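Local coordinates for protein filamentous hemagglutinin (Bordetella pertussis, PDB 1RWR) that probably mediates adhesion of the bacterium to host cells, and carries a beta-helical domain for its export by two-partner secretion, at residues A[142-147]-A[164-169]; A[213-218]-A[240-245]; A[85-90]-A[108-113]. All coordinates share one frame; numbering follows the deposited sequence.

Each contact is a pair of neighbouring strands in one long parallel sheet of the beta-helix, and together they illustrate how such a fold grows by repeating the same pairing coil after coil. Along the chain contact 3 closes before contact 1 opens, and contact 1 closes before contact 2 opens. Centres of neighbouring contacts lie about 11 Å apart, those of contacts 2 and 3 about 20 Å. Strand 109-111 of contact 3 is hydrogen-bonded to strand 144-147 of contact 1, whose strand 166-169 in turn pairs with strand 215-219 of contact 2. The sheet therefore runs unbroken through all six segments, within the domain associated with two-partner secretion.

Contact 1: residues A[142-147]-A[164-169]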
loop_
_atom_site.group_PDB
_atom_site.type_symbol
_atom_site.label_atom_id
_atom_site.label_comp_id
_atom_site.label_asym_id
_atom_site.label_seq_id
_atom_site.Cartn_x
_atom_site.Cartn_y
_atom_site.Cartn_z
ATOM N N GLN A 142 -14.265 -1.647 4.995
ATOM C CA GLN A 142 -13.831 -1.643 6.384
ATOM C C GLN A 142 -12.333 -1.753 6.465
ATOM O O GLN A 142 -11.698 -2.016 5.467
ATOM C CB GLN A 142 -14.447 -2.800 7.153
ATOM C CG GLN A 142 -14.042 -4.182 6.647
ATOM C CD GLN A 142 -14.768 -5.286 7.372
ATOM O OE1 GLN A 142 -15.671 -5.905 6.830
ATOM N NE2 GLN A 142 -14.415 -5.496 8.609
ATOM N N GLY A 143 -11.791 -1.543 7.670
ATOM C CA GLY A 143 -10.397 -1.842 7.964
ATOM C C GLY A 143 -9.518 -0.635 8.016
ATOM O O GLY A 143 -9.702 0.317 7.264
ATOM N N THR A 144 -8.501 -0.714 8.861
ATOM C CA THR A 144 -7.471 0.323 9.003
ATOM C C THR A 144 -6.098 -0.207 8.573
ATOM O O THR A 144 -5.749 -1.346 8.887
ATOM C CB THR A 144 -7.393 0.736 10.461
ATOM O OG1 THR A 144 -8.658 1.309 10.879
ATOM C CG2 THR A 144 -6.311 1.787 10.682
ATOM N N VAL A 145 -5.297 0.622 7.914
ATOM C CA VAL A 145 -3.868 0.357 7.745
ATOM C C VAL A 145 -3.154 1.344 8.631
ATOM O O VAL A 145 -3.416 2.539 8.567
ATOM C CB VAL A 145 -3.393 0.533 6.303
ATOM C CG1 VAL A 145 -1.831 0.509 6.181
ATOM C CG2 VAL A 145 -4.048 -0.497 5.401
ATOM N N THR A 146 -2.287 0.843 9.486
ATOM C CA THR A 146 -1.447 1.665 10.340
ATOM C C THR A 146 0.020 1.510 9.965
ATOM O O THR A 146 0.550 0.399 9.934
ATOM C CB THR A 146 -1.631 1.245 11.807
ATOM O OG1 THR A 146 -3.002 1.424 12.220
ATOM C CG2 THR A 146 -0.776 2.115 12.691
ATOM N N ILE A 147 0.661 2.624 9.628
ATOM C CA ILE A 147 2.078 2.643 9.418
ATOM C C ILE A 147 2.680 3.046 10.768
ATOM O O ILE A 147 2.473 4.153 11.221
ATOM C CB ILE A 147 2.490 3.650 8.293
ATOM C CG1 ILE A 147 1.787 3.349 6.960
ATOM C CG2 ILE A 147 3.991 3.621 8.130
ATOM C CD1 ILE A 147 1.862 1.951 6.518
ATOM N N ALA A 164 -7.633 1.911 2.156
ATOM C CA ALA A 164 -8.265 1.338 3.359
ATOM C C ALA A 164 -9.412 2.214 3.788
ATOM O O ALA A 164 -9.593 3.328 3.257
ATOM C CB ALA A 164 -7.253 1.204 4.490
ATOM N N ARG A 165 -10.212 1.744 4.748
ATOM C CA ARG A 165 -11.306 2.572 5.202
ATOM C C ARG A 165 -10.756 3.749 5.983
ATOM O O ARG A 165 -11.195 4.868 5.793
ATOM C CB ARG A 165 -12.330 1.777 6.006
ATOM C CG ARG A 165 -13.662 2.520 6.239
ATOM C CD ARG A 165 -14.481 2.649 4.931
ATOM N NE ARG A 165 -15.595 3.590 4.990
ATOM C CZ ARG A 165 -16.863 3.295 5.390
ATOM N NH1 ARG A 165 -17.184 2.128 5.911
ATOM N NH2 ARG A 165 -17.797 4.232 5.334
ATOM N N LEU A 166 -9.826 3.449 6.869
ATOM C CA LEU A 166 -9.080 4.445 7.637
ATOM C C LEU A 166 -7.587 4.194 7.517
ATOM O O LEU A 166 -7.133 3.059 7.382
ATOM C CB LEU A 166 -9.443 4.359 9.121
ATOM C CG LEU A 166 -10.915 4.561 9.511
ATOM C CD1 LEU A 166 -11.066 4.293 11.017
ATOM C CD2 LEU A 166 -11.465 5.953 9.146
ATOM N N VAL A 167 -6.805 5.251 7.649
ATOM C CA VAL A 167 -5.351 5.121 7.568
ATOM C C VAL A 167 -4.712 5.965 8.665
ATOM O O VAL A 167 -5.077 7.121 8.844
ATOM C CB VAL A 167 -4.787 5.502 6.191
ATOM C CG1 VAL A 167 -3.261 5.298 6.159
ATOM C CG2 VAL A 167 -5.446 4.730 5.103
ATOM N N LYS A 168 -3.784 5.364 9.400
ATOM C CA LYS A 168 -3.010 6.066 10.437
ATOM C C LYS A 168 -1.539 6.047 10.015
ATOM O O LYS A 168 -1.002 4.981 9.694
ATOM C CB LYS A 168 -3.218 5.392 11.771
ATOM C CG LYS A 168 -4.694 5.537 12.215
ATOM C CD LYS A 168 -5.029 4.849 13.496
ATOM C CE LYS A 168 -6.496 5.190 13.962
ATOM N NZ LYS A 168 -7.295 6.301 13.249
ATOM N N LEU A 169 -0.918 7.227 9.991
ATOM C CA LEU A 169 0.461 7.390 9.553
ATOM C C LEU A 169 1.302 7.853 10.730
ATOM O O LEU A 169 1.313 9.045 11.056
ATOM C CB LEU A 169 0.548 8.374 8.411
ATOM C CG LEU A 169 -0.307 8.043 7.180
ATOM C CD1 LEU A 169 -0.427 9.222 6.241
ATOM C CD2 LEU A 169 0.243 6.770 6.487
#
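Two successive rungs of the right-handed parallel beta-helix meet where strand 144-147 lies beside strand 166-169, the axes 8° from parallel. The ladder between them follows parallel registry: V145 N donates to L166 O (3.1 Å), V145 O receives K168 N (3.0 Å), and I147 N reaches K168 O (2.9 Å). At the start, G143 O accepts L166 N at 3.2 Å and, weakly, R165 N; T126 OG1 adds a weak bond to the same oxygen. The positive phi of G143 (103°) is one that glycine adopts readily.

On the buried face, V145 sends CG2 to within 3.7 Å of A164 CB, while I147 and L169 run alongside one another in the same direction and meet through CG1 of I147 and CD2 of L169 (3.8 Å). V162 of strand 159-164 backs both V145 and V167. The other face is mixed. In T144, OG1 sits beside the backbone N (chi1 -62°), away from the carbonyl carbon, which puts the hydroxyl alongside CB of L166 at 3.6 Å; the T146 hydroxyl lies more loosely beside the aliphatic part of K168.

R165 lays its CB against the carbonyl of G143, but its guanidinium leads away to a salt bridge with D236 and hydrogen bonds to A207 O and Q141 O. The interior face is thus wholly aliphatic, the other carries T144, T146 and K168 together with L166, and main-chain bonds hold the coils in step.

Contact 2: residues A[213-218]-A[240-245]; sequences GAYAID and GVRQLG
G240 O is approached by two backbone N-H groups of the facing segment, A216 N at 2.8 Å and I217 N at 3.4 Å, both weak bonds. The shared acceptor marks a beta bulge: A216 is the extra residue, and the register slips by one between Y215 and I217. Before it, G240 N donates to A214 O (2.8 Å); after it, R242 N donates to I217 O.

R242 then joins the two side chains of Y215 and D218. In a salt bridge it grips the carboxylate side-on, NE to OD1 of D218 at 2.9 Å and NH2 to OD2 of D218 at 3.0 Å, with both oxygens near the guanidinium plane, although the two planes are 33° apart. NE meets OD1 from above the carboxylate plane, whereas NH2 meets OD2 on its syn side but 30° out of that plane. A bend at chi3 (59°) folds the arginine back over the tyrosine, so that CE2 of Y215 sits over the guanidinium centre, 3.3 Å from CZ of R242, and R242 CB makes a CH-pi contact with the same ring. G240, without a side chain, passes at the ring edge, its C in the ring plane.

On the inner face I217 and V241 touch loosely. An aliphatic pair inside, a salt bridge outside and a bulge where the chain turns a corner are consistent with neighbouring coils of a parallel beta-helix.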
loop_
_atom_site.group_PDB
_atom_site.type_symbol
_atom_site.label_atom_id
_atom_site.label_comp_id
_atom_site.label_asym_id
_atom_site.label_seq_id
_atom_site.Cartn_x
_atom_site.Cartn_y
_atom_site.Cartn_z
ATOM N N GLY A 213 -16.349 14.541 11.302
ATOM C CA GLY A 213 -15.245 15.255 11.928
ATOM C C GLY A 213 -14.046 14.424 12.373
ATOM O O GLY A 213 -13.008 14.988 12.730
ATOM N N ALA A 214 -14.185 13.101 12.419
ATOM C CA ALA A 214 -13.057 12.230 12.728
ATOM C C ALA A 214 -12.191 12.202 11.476
ATOM O O ALA A 214 -12.600 12.704 10.418
ATOM C CB ALA A 214 -13.520 10.833 13.162
ATOM N N TYR A 215 -10.970 11.668 11.617
ATOM C CA TYR A 215 -9.992 11.721 10.568
ATOM C C TYR A 215 -9.894 10.382 9.865
ATOM O O TYR A 215 -9.528 9.404 10.484
ATOM C CB TYR A 215 -8.629 12.109 11.158
ATOM C CG TYR A 215 -8.705 13.481 11.724
ATOM C CD1 TYR A 215 -8.902 14.555 10.899
ATOM C CD2 TYR A 215 -8.649 13.687 13.087
ATOM C CE1 TYR A 215 -9.004 15.847 11.404
ATOM C CE2 TYR A 215 -8.745 14.964 13.608
ATOM C CZ TYR A 215 -8.939 16.034 12.761
ATOM O OH TYR A 215 -9.046 17.291 13.281
ATOM N N ALA A 216 -10.227 10.339 8.578
ATOM C CA ALA A 216 -10.060 9.144 7.770
ATOM C C ALA A 216 -8.592 8.826 7.474
ATOM O O ALA A 216 -8.213 7.654 7.352
ATOM C CB ALA A 216 -10.814 9.319 6.470
ATOM N N ILE A 217 -7.786 9.873 7.356
ATOM C CA ILE A 217 -6.320 9.766 7.280
ATOM C C ILE A 217 -5.841 10.620 8.433
ATOM O O ILE A 217 -6.228 11.803 8.541
ATOM C CB ILE A 217 -5.752 10.299 5.949
ATOM C CG1 ILE A 217 -6.332 9.500 4.777
ATOM C CG2 ILE A 217 -4.226 10.276 5.977
ATOM C CD1 ILE A 217 -5.992 9.988 3.399
ATOM N N ASP A 218 -5.027 10.044 9.289
ATOM C CA ASP A 218 -4.467 10.766 10.410
ATOM C C ASP A 218 -2.993 10.469 10.524
ATOM O O ASP A 218 -2.619 9.383 10.890
ATOM C CB ASP A 218 -5.214 10.361 11.674
ATOM C CG ASP A 218 -4.965 11.283 12.826
ATOM O OD1 ASP A 218 -4.238 12.273 12.684
ATOM O OD2 ASP A 218 -5.464 11.030 13.953
ATOM N N GLY A 240 -12.138 13.771 7.900
ATOM C CA GLY A 240 -11.024 14.662 7.636
ATOM C C GLY A 240 -9.767 13.980 7.188
ATOM O O GLY A 240 -9.580 12.787 7.403
ATOM N N VAL A 241 -8.898 14.739 6.543
ATOM C CA VAL A 241 -7.523 14.361 6.345
ATOM C C VAL A 241 -6.661 15.245 7.222
ATOM O O VAL A 241 -6.637 16.450 7.032
ATOM C CB VAL A 241 -7.075 14.583 4.890
ATOM C CG1 VAL A 241 -5.578 14.277 4.743
ATOM C CG2 VAL A 241 -7.887 13.739 3.961
ATOM N N ARG A 242 -6.001 14.642 8.188
ATOM C CA ARG A 242 -5.046 15.328 9.037
ATOM C C ARG A 242 -3.694 14.700 8.784
ATOM O O ARG A 242 -3.499 13.501 8.964
ATOM C CB ARG A 242 -5.389 15.215 10.502
ATOM C CG ARG A 242 -4.372 15.976 11.388
ATOM C CD ARG A 242 -4.834 16.190 12.791
ATOM N NE ARG A 242 -5.115 14.939 13.489
ATOM C CZ ARG A 242 -5.611 14.876 14.714
ATOM N NH1 ARG A 242 -5.885 15.991 15.370
ATOM N NH2 ARG A 242 -5.848 13.698 15.279
ATOM N N GLN A 243 -2.744 15.514 8.399
ATOM C CA GLN A 243 -1.404 15.027 8.127
ATOM C C GLN A 243 -0.433 16.072 8.608
ATOM O O GLN A 243 -0.135 17.033 7.878
ATOM C CB GLN A 243 -1.227 14.745 6.630
ATOM C CG GLN A 243 0.214 14.322 6.140
ATOM C CD GLN A 243 0.994 13.257 6.974
ATOM O OE1 GLN A 243 1.114 13.357 8.188
ATOM N NE2 GLN A 243 1.590 12.286 6.297
ATOM N N LEU A 244 0.032 15.883 9.846
ATOM C CA LEU A 244 0.979 16.796 10.469
ATOM C C LEU A 244 2.429 16.470 10.128
ATOM O O LEU A 244 3.312 17.321 10.339
ATOM C CB LEU A 244 0.802 16.781 11.974
ATOM C CG LEU A 244 -0.608 17.014 12.509
ATOM C CD1 LEU A 244 -0.589 17.024 14.021
ATOM C CD2 LEU A 244 -1.154 18.293 11.957
ATOM N N GLY A 245 2.679 15.258 9.638
ATOM C CA GLY A 245 3.975 14.864 9.077
ATOM C C GLY A 245 4.325 15.682 7.837
ATOM O O GLY A 245 3.460 15.889 7.002
#

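Contact 3: residues A[85-90]-A[108-113]; sequences PSRLAG and GISVNG
G108 opens the pairing with its carbonyl oxygen, which receives S86 N at 3.0 Å and touches CB of P85. The hydroxyl of S86 itself turns elsewhere, to F39 O and the amide of N105. I109 follows on the buried face: its CG2 branch, anti to the backbone N, meets CD1 of L88 at 3.7 Å, the two side chains crossing at a slant. L88, which like V111 also packs on L124, lies in the helix interior with it.

S110 is bonded twice to the same strand, its N donating to S86 O (2.8 Å) and its O accepting L88 N (2.9 Å). Its side chain faces the opposite way from I109. With chi1 at 60°, OG stands between the backbone N and the carbonyl carbon, beside the CB and CG of R87, and two waters bind it: water 1 at 2.7 Å from S110 OG, with a weak bond on to S86 O, and water 2 at 2.8 Å from S110 OG, weakly linked to NE of R87. Alternation of largely aliphatic interior residues (I109, V111, L88) with outward ones (S110, R87) is that of the parallel beta-helix, here between consecutive coils.

V111 returns to the interior. N112 N donates to L88 O at 2.9 Å; beyond it, the side chain runs alongside R87 in the same direction. ND2 of N112 lies near the edge of the R87 guanidinium, 3.8 Å from NH2 of R87 with no hydrogen bond between them, the flat groups 57° apart, while OD1 accepts G150 N. At the corner, G113 O takes G90 N from above its carbonyl plane, 40° out of it.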
loop_
_atom_site.group_PDB
_atom_site.type_symbol
_atom_site.label_atom_id
_atom_site.label_comp_id
_atom_site.label_asym_id
_atom_site.label_seq_id
_atom_site.Cartn_x
_atom_site.Cartn_y
_atom_site.Cartn_z
ATOM N N PRO A 85 -6.151 -9.673 11.434
ATOM C CA PRO A 85 -5.370 -8.688 10.668
ATOM C C PRO A 85 -3.980 -9.218 10.301
ATOM O O PRO A 85 -3.588 -10.323 10.775
ATOM C CB PRO A 85 -5.247 -7.507 11.648
ATOM C CG PRO A 85 -5.217 -8.173 13.016
ATOM C CD PRO A 85 -6.244 -9.294 12.850
ATOM N N SER A 86 -3.238 -8.439 9.504
ATOM C CA SER A 86 -1.883 -8.784 9.076
ATOM C C SER A 86 -0.884 -7.796 9.642
ATOM O O SER A 86 -1.143 -6.591 9.662
ATOM C CB SER A 86 -1.763 -8.720 7.554
ATOM O OG SER A 86 -2.545 -9.694 6.928
ATOM N N ARG A 87 0.263 -8.290 10.059
ATOM C CA ARG A 87 1.393 -7.459 10.384
ATOM C C ARG A 87 2.450 -7.698 9.302
ATOM O O ARG A 87 2.699 -8.846 8.920
ATOM C CB ARG A 87 1.946 -7.844 11.764
ATOM C CG ARG A 87 3.047 -6.992 12.210
ATOM C CD ARG A 87 3.460 -7.141 13.702
ATOM N NE ARG A 87 4.587 -6.228 13.903
ATOM C CZ ARG A 87 5.864 -6.490 13.599
ATOM N NH1 ARG A 87 6.266 -7.699 13.183
ATOM N NH2 ARG A 87 6.758 -5.533 13.762
ATOM N N LEU A 88 3.077 -6.616 8.834
ATOM C CA LEU A 88 4.138 -6.662 7.827
ATOM C C LEU A 88 5.364 -5.901 8.284
ATOM O O LEU A 88 5.322 -4.670 8.487
ATOM C CB LEU A 88 3.660 -6.036 6.523
ATOM C CG LEU A 88 2.333 -6.536 5.980
ATOM C CD1 LEU A 88 1.908 -5.730 4.761
ATOM C CD2 LEU A 88 2.414 -8.041 5.660
ATOM N N ALA A 89 6.464 -6.625 8.383
ATOM C CA ALA A 89 7.770 -6.089 8.750
ATOM C C ALA A 89 8.824 -6.858 8.002
ATOM O O ALA A 89 8.731 -8.085 7.916
ATOM C CB ALA A 89 8.024 -6.266 10.288
ATOM N N GLY A 90 9.832 -6.138 7.515
ATOM C CA GLY A 90 10.959 -6.694 6.791
ATOM C C GLY A 90 10.817 -6.453 5.306
ATOM O O GLY A 90 10.091 -5.550 4.892
ATOM N N GLY A 108 -7.580 -5.495 8.636
ATOM C CA GLY A 108 -6.574 -4.521 8.988
ATOM C C GLY A 108 -5.164 -4.962 8.660
ATOM O O GLY A 108 -4.872 -6.156 8.552
ATOM N N ILE A 109 -4.292 -3.971 8.494
ATOM C CA ILE A 109 -2.865 -4.229 8.319
ATOM C C ILE A 109 -2.058 -3.246 9.143
ATOM O O ILE A 109 -2.329 -2.037 9.104
ATOM C CB ILE A 109 -2.468 -4.088 6.834
ATOM C CG1 ILE A 109 -3.316 -4.968 5.927
ATOM C CG2 ILE A 109 -0.987 -4.344 6.677
ATOM C CD1 ILE A 109 -3.008 -4.724 4.450
ATOM N N SER A 110 -1.069 -3.757 9.876
ATOM C CA SER A 110 -0.105 -2.888 10.528
ATOM C C SER A 110 1.266 -3.123 9.880
ATOM O O SER A 110 1.607 -4.266 9.516
ATOM C CB SER A 110 -0.122 -3.130 12.035
ATOM O OG SER A 110 0.207 -4.447 12.309
ATOM N N VAL A 111 2.014 -2.032 9.715
ATOM C CA VAL A 111 3.242 -2.026 8.968
ATOM C C VAL A 111 4.358 -1.418 9.811
ATOM O O VAL A 111 4.201 -0.343 10.330
ATOM C CB VAL A 111 3.058 -1.203 7.709
ATOM C CG1 VAL A 111 4.285 -1.240 6.853
ATOM C CG2 VAL A 111 1.868 -1.696 6.873
ATOM N N ASN A 112 5.485 -2.109 9.919
ATOM C CA ASN A 112 6.613 -1.582 10.703
ATOM C C ASN A 112 7.958 -1.927 10.085
ATOM O O ASN A 112 8.427 -3.047 10.187
ATOM C CB ASN A 112 6.560 -2.115 12.130
ATOM C CG ASN A 112 7.522 -1.372 13.043
ATOM O OD1 ASN A 112 7.578 -0.177 13.006
ATOM N ND2 ASN A 112 8.298 -2.096 13.843
ATOM N N GLY A 113 8.580 -0.966 9.429
ATOM C CA GLY A 113 9.886 -1.182 8.828
ATOM C C GLY A 113 9.808 -2.113 7.614
ATOM O O GLY A 113 10.478 -3.166 7.556
HETATM O O HOH W 1 -2.085 -5.718 12.830
HETATM O O HOH W 2 1.942 -4.366 14.529
#